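Local coordinates for protein VIN1 (Oscarella pearsei, PDB 6BFI) that binds actin filaments and may play a role in cell-cell adhesion, as a member of the vinculin/alpha-catenin family, at residues A278-A283 with P619-L624; H273-A278 with E359-I364. All coordinates share one frame; numbering follows the deposited sequence.

Contact 1 (A278-A283 with P619-L624)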
loop_
_atom_site.group_PDB
_atom_site.type_symbol
_atom_site.label_atom_id
_atom_site.label_comp_id
_atom_site.label_asym_id
_atom_site.label_seq_id
_atom_site.Cartn_x
_atom_site.Cartn_y
_atom_site.Cartn_z
ATOM N N ALA A 278 -16.163 18.670 -2.219
ATOM C CA ALA A 278 -16.552 19.920 -2.861
ATOM C C ALA A 278 -17.815 19.738 -3.695
ATOM O O ALA A 278 -18.673 20.628 -3.737
ATOM C CB ALA A 278 -15.403 20.447 -3.719
ATOM N N GLN A 279 -17.951 18.584 -4.356
ATOM C CA GLN A 279 -19.166 18.303 -5.115
ATOM C C GLN A 279 -20.381 18.208 -4.199
ATOM O O GLN A 279 -21.444 18.754 -4.512
ATOM C CB GLN A 279 -18.993 17.013 -5.920
ATOM C CG GLN A 279 -17.962 17.109 -7.041
ATOM C CD GLN A 279 -17.444 15.750 -7.485
ATOM O OE1 GLN A 279 -17.952 14.709 -7.065
ATOM N NE2 GLN A 279 -16.425 15.754 -8.335
ATOM N N ASP A 280 -20.243 17.525 -3.062
ATOM C CA ASP A 280 -21.376 17.375 -2.156
ATOM C C ASP A 280 -21.734 18.696 -1.487
ATOM O O ASP A 280 -22.918 18.995 -1.286
ATOM C CB ASP A 280 -21.077 16.304 -1.108
ATOM C CG ASP A 280 -21.303 14.900 -1.633
ATOM O OD1 ASP A 280 -21.409 14.739 -2.866
ATOM O OD2 ASP A 280 -21.374 13.958 -0.813
ATOM N N ALA A 281 -20.730 19.501 -1.130
ATOM C CA ALA A 281 -21.029 20.790 -0.516
ATOM C C ALA A 281 -21.624 21.768 -1.520
ATOM O O ALA A 281 -22.442 22.614 -1.146
ATOM C CB ALA A 281 -19.774 21.382 0.121
ATOM N N LEU A 282 -21.230 21.675 -2.791
ATOM C CA LEU A 282 -21.826 22.549 -3.798
ATOM C C LEU A 282 -23.243 22.107 -4.144
ATOM O O LEU A 282 -24.131 22.944 -4.335
ATOM C CB LEU A 282 -20.950 22.589 -5.049
ATOM C CG LEU A 282 -19.732 23.513 -4.982
ATOM C CD1 LEU A 282 -18.916 23.423 -6.264
ATOM C CD2 LEU A 282 -20.171 24.944 -4.722
ATOM N N ALA A 283 -23.471 20.793 -4.230
ATOM C CA ALA A 283 -24.802 20.290 -4.551
ATOM C C ALA A 283 -25.808 20.630 -3.460
ATOM O O ALA A 283 -27.011 20.723 -3.734
ATOM C CB ALA A 283 -24.754 18.779 -4.778
ATOM N N PRO A 619 -22.236 4.138 -11.463
ATOM C CA PRO A 619 -21.724 5.391 -10.896
ATOM C C PRO A 619 -20.915 5.125 -9.640
ATOM O O PRO A 619 -21.376 4.412 -8.734
ATOM C CB PRO A 619 -23.000 6.192 -10.584
ATOM C CG PRO A 619 -24.128 5.196 -10.664
ATOM C CD PRO A 619 -23.690 4.191 -11.678
ATOM N N PRO A 620 -19.692 5.665 -9.558
ATOM C CA PRO A 620 -18.812 5.353 -8.422
ATOM C C PRO A 620 -19.417 5.728 -7.079
ATOM O O PRO A 620 -19.867 4.861 -6.323
ATOM C CB PRO A 620 -17.554 6.182 -8.718
ATOM C CG PRO A 620 -17.588 6.417 -10.193
ATOM C CD PRO A 620 -19.038 6.541 -10.545
ATOM N N ARG A 621 -19.430 7.018 -6.776
ATOM C CA ARG A 621 -19.971 7.516 -5.522
ATOM C C ARG A 621 -21.491 7.574 -5.599
ATOM O O ARG A 621 -22.080 7.409 -6.670
ATOM C CB ARG A 621 -19.376 8.890 -5.228
ATOM C CG ARG A 621 -18.443 9.394 -6.313
ATOM C CD ARG A 621 -17.974 10.807 -6.037
ATOM N NE ARG A 621 -19.067 11.775 -6.069
ATOM C CZ ARG A 621 -19.658 12.273 -4.988
ATOM N NH1 ARG A 621 -19.264 11.897 -3.779
ATOM N NH2 ARG A 621 -20.646 13.149 -5.117
ATOM N N PRO A 622 -22.167 7.782 -4.469
ATOM C CA PRO A 622 -23.603 8.028 -4.520
ATOM C C PRO A 622 -23.904 9.251 -5.370
ATOM O O PRO A 622 -23.060 10.155 -5.504
ATOM C CB PRO A 622 -23.978 8.255 -3.048
ATOM C CG PRO A 622 -22.679 8.478 -2.330
ATOM C CD PRO A 622 -21.687 7.661 -3.082
ATOM N N PRO A 623 -25.096 9.311 -5.968
ATOM C CA PRO A 623 -25.399 10.418 -6.887
ATOM C C PRO A 623 -25.576 11.752 -6.180
ATOM O O PRO A 623 -25.448 11.840 -4.956
ATOM C CB PRO A 623 -26.702 9.962 -7.556
ATOM C CG PRO A 623 -27.348 9.091 -6.531
ATOM C CD PRO A 623 -26.223 8.373 -5.837
ATOM N N LEU A 624 -25.870 12.794 -6.950
ATOM C CA LEU A 624 -26.095 14.128 -6.419
ATOM C C LEU A 624 -27.572 14.353 -6.140
ATOM O O LEU A 624 -28.434 13.663 -6.691
ATOM C CB LEU A 624 -25.604 15.184 -7.412
ATOM C CG LEU A 624 -24.114 15.328 -7.720
ATOM C CD1 LEU A 624 -23.288 15.300 -6.443
ATOM C CD2 LEU A 624 -23.662 14.260 -8.699
#

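Contact 2 (H273-A278 with E359-I364)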
loop_
_atom_site.group_PDB
_atom_site.type_symbol
_atom_site.label_atom_id
_atom_site.label_comp_id
_atom_site.label_asym_id
_atom_site.label_seq_id
_atom_site.Cartn_x
_atom_site.Cartn_y
_atom_site.Cartn_z
ATOM N N HIS A 273 -11.027 12.597 -2.572
ATOM C CA HIS A 273 -11.938 12.906 -1.476
ATOM C C HIS A 273 -12.266 14.392 -1.435
ATOM O O HIS A 273 -13.403 14.774 -1.142
ATOM C CB HIS A 273 -11.332 12.451 -0.148
ATOM C CG HIS A 273 -12.291 12.497 0.998
ATOM N ND1 HIS A 273 -12.338 13.550 1.886
ATOM C CD2 HIS A 273 -13.242 11.621 1.401
ATOM C CE1 HIS A 273 -13.274 13.318 2.790
ATOM N NE2 HIS A 273 -13.838 12.155 2.517
ATOM N N MET A 274 -11.286 15.245 -1.736
ATOM C CA MET A 274 -11.544 16.682 -1.777
ATOM C C MET A 274 -12.492 17.036 -2.919
ATOM O O MET A 274 -13.400 17.861 -2.747
ATOM C CB MET A 274 -10.224 17.442 -1.903
ATOM C CG MET A 274 -10.362 18.955 -1.882
ATOM S SD MET A 274 -8.768 19.794 -1.987
ATOM C CE MET A 274 -8.086 19.430 -0.371
ATOM N N PHE A 275 -12.296 16.423 -4.090
ATOM C CA PHE A 275 -13.236 16.585 -5.196
ATOM C C PHE A 275 -14.654 16.233 -4.762
ATOM O O PHE A 275 -15.599 16.996 -4.997
ATOM C CB PHE A 275 -12.811 15.706 -6.376
ATOM C CG PHE A 275 -11.994 16.423 -7.416
ATOM C CD1 PHE A 275 -10.617 16.536 -7.285
ATOM C CD2 PHE A 275 -12.600 16.968 -8.536
ATOM C CE1 PHE A 275 -9.866 17.190 -8.247
ATOM C CE2 PHE A 275 -11.853 17.623 -9.499
ATOM C CZ PHE A 275 -10.487 17.735 -9.354
ATOM N N HIS A 276 -14.815 15.079 -4.111
ATOM C CA HIS A 276 -16.150 14.608 -3.759
ATOM C C HIS A 276 -16.780 15.476 -2.675
ATOM O O HIS A 276 -17.988 15.738 -2.706
ATOM C CB HIS A 276 -16.081 13.147 -3.315
ATOM C CG HIS A 276 -15.445 12.242 -4.325
ATOM N ND1 HIS A 276 -15.104 10.937 -4.046
ATOM C CD2 HIS A 276 -15.089 12.455 -5.616
ATOM C CE1 HIS A 276 -14.565 10.384 -5.118
ATOM N NE2 HIS A 276 -14.545 11.285 -6.085
ATOM N N GLN A 277 -15.976 15.929 -1.710
ATOM C CA GLN A 277 -16.485 16.814 -0.668
ATOM C C GLN A 277 -16.919 18.153 -1.250
ATOM O O GLN A 277 -17.932 18.724 -0.824
ATOM C CB GLN A 277 -15.419 17.018 0.408
ATOM C CG GLN A 277 -15.156 15.792 1.262
ATOM C CD GLN A 277 -16.110 15.683 2.435
ATOM O OE1 GLN A 277 -16.241 16.616 3.227
ATOM N NE2 GLN A 277 -16.783 14.544 2.549
ATOM N N ALA A 278 -16.163 18.670 -2.219
ATOM C CA ALA A 278 -16.552 19.920 -2.861
ATOM C C ALA A 278 -17.815 19.738 -3.695
ATOM O O ALA A 278 -18.673 20.628 -3.737
ATOM C CB ALA A 278 -15.403 20.447 -3.719
ATOM N N GLU A 359 -17.610 16.775 -13.999
ATOM C CA GLU A 359 -17.134 16.644 -15.374
ATOM C C GLU A 359 -15.633 16.893 -15.469
ATOM O O GLU A 359 -14.940 16.251 -16.269
ATOM C CB GLU A 359 -17.904 17.596 -16.289
ATOM C CG GLU A 359 -19.365 17.215 -16.466
ATOM C CD GLU A 359 -20.159 18.240 -17.263
ATOM O OE1 GLU A 359 -19.552 19.187 -17.806
ATOM O OE2 GLU A 359 -21.397 18.095 -17.341
ATOM N N LEU A 360 -15.111 17.820 -14.661
ATOM C CA LEU A 360 -13.668 18.032 -14.623
ATOM C C LEU A 360 -12.948 16.792 -14.107
ATOM O O LEU A 360 -11.919 16.385 -14.663
ATOM C CB LEU A 360 -13.331 19.248 -13.761
ATOM C CG LEU A 360 -11.841 19.514 -13.528
ATOM C CD1 LEU A 360 -11.102 19.674 -14.851
ATOM C CD2 LEU A 360 -11.642 20.737 -12.653
ATOM N N GLU A 361 -13.478 16.176 -13.046
ATOM C CA GLU A 361 -12.906 14.924 -12.558
ATOM C C GLU A 361 -12.902 13.858 -13.649
ATOM O O GLU A 361 -11.895 13.162 -13.853
ATOM C CB GLU A 361 -13.687 14.443 -11.334
ATOM C CG GLU A 361 -13.226 13.115 -10.766
ATOM C CD GLU A 361 -14.048 12.678 -9.564
ATOM O OE1 GLU A 361 -14.953 13.434 -9.152
ATOM O OE2 GLU A 361 -13.787 11.578 -9.032
ATOM N N GLN A 362 -14.014 13.734 -14.378
ATOM C CA GLN A 362 -14.097 12.721 -15.425
ATOM C C GLN A 362 -13.090 12.990 -16.536
ATOM O O GLN A 362 -12.477 12.055 -17.066
ATOM C CB GLN A 362 -15.515 12.656 -15.990
ATOM C CG GLN A 362 -15.744 11.486 -16.939
ATOM C CD GLN A 362 -15.507 10.140 -16.273
ATOM O OE1 GLN A 362 -15.740 9.975 -15.076
ATOM N NE2 GLN A 362 -15.035 9.170 -17.047
ATOM N N GLU A 363 -12.900 14.261 -16.901
ATOM C CA GLU A 363 -11.925 14.577 -17.940
ATOM C C GLU A 363 -10.497 14.352 -17.454
ATOM O O GLU A 363 -9.613 14.045 -18.262
ATOM C CB GLU A 363 -12.108 16.017 -18.419
ATOM C CG GLU A 363 -12.280 16.160 -19.930
ATOM C CD GLU A 363 -13.547 15.497 -20.451
ATOM O OE1 GLU A 363 -13.552 14.260 -20.634
ATOM O OE2 GLU A 363 -14.545 16.215 -20.677
ATOM N N ILE A 364 -10.250 14.506 -16.152
ATOM C CA ILE A 364 -8.945 14.154 -15.601
ATOM C C ILE A 364 -8.700 12.658 -15.755
ATOM O O ILE A 364 -7.626 12.223 -16.199
ATOM C CB ILE A 364 -8.846 14.597 -14.131
ATOM C CG1 ILE A 364 -8.720 16.119 -14.048
ATOM C CG2 ILE A 364 -7.675 13.920 -13.443
ATOM C CD1 ILE A 364 -8.630 16.646 -12.633
#

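Contact 1 (A278-A283 with P619-L624)
The last turns of helix 268-283, from A278 to A283, lie beside the irregular, proline-rich segment P619-L624, and the two backbones come nearest where the CA atoms of A283 and L624 stand 6.6 Å apart. In the all-helical vinculin fold P619-L624 follows helix 589-615 and rests on the end of a helix far from it in sequence. R621 carries the polar part of the contact. The R621 side chain, bent at chi3 (-65°), brings NH2 to D280, and NH2 donates to OD1 of D280 at 2.9 Å in a salt bridge. OD1 lies near the guanidinium plane and is met on its syn side, although the carboxylate and guanidinium planes are steeply inclined to each other. Q279 takes a different place: its OE1 sits over one face of the guanidinium, 3.3 Å from NE of R621, at an angle too poor for a hydrogen bond, while its NE2 is given to E361 on helix 344-375. The apolar part belongs to L624, whose side chain also touches Q358 of that helix. L624 CD1 lies near the guanidinium plane of R621, at its edge, and reaches CB of A283 at 4.1 Å.

Contact 2 (H273-A278 with E359-I364)
First torsions bring H276 and E361 together: the imidazole CG lies beside its own backbone N (chi1 -55°), while the glutamate is stretched out, CG anti to the backbone N (chi1 178°) and the chain straight beyond it, so that the carboxylate spans the gap between two helices. Helices 268-283 and 344-375 run nearly antiparallel here, with their local axes 11.3 Å apart at closest approach, and form part of the helical packing of the vinculin fold. NE2 of H276 donates to OE2 of E361 at 3.1 Å, in a fairly straight bond. The oxygen lies almost exactly in the imidazole plane and is approached on its syn side, 22° out of the carboxylate plane.

Beside this polar pair F275 points toward the other helix and fills the apolar part of the interface. CD2 of F275 packs against CB of E361 at 3.9 Å, the two side chains running alongside in opposite senses. I364 comes from the facing helix and sets CD1 3.9 Å from CZ of F275, whereas CD2 of L360 lies more loosely at the ring edge, 4.4 Å from CE2 of F275. The F275 side chain also touches C298 and E301 of helix 289-306, so it joins three helices.

The carboxylate of E361 is shared, since OE2 also pairs with R365, one turn on in the same helix, and OE1 accepts from Q279. An alanine in place of E361 would probably leave NE2 of H276 without this acceptor and R365 without this salt-bridge partner. With donors at both oxygens and a positive charge close by, the glutamate is likely to be held in its ionised form.

Contacts 1 and 2 lie on successive turns of helix 268-283, with A278 common to both and their centres about 9 Å apart. They are joined directly: NE2 of Q279, from contact 1, probably donates a hydrogen bond to OE1 of E361 in contact 2 at 2.9 Å, and CD of R621 packs against CD2 of H276 at 3.3 Å. The aliphatic part of the arginine thus lies against the imidazole that E361 holds, while its guanidinium turns to D280. Together the contacts bring helix 268-283, helix 344-375 and the loop after helix 589-615 into one junction.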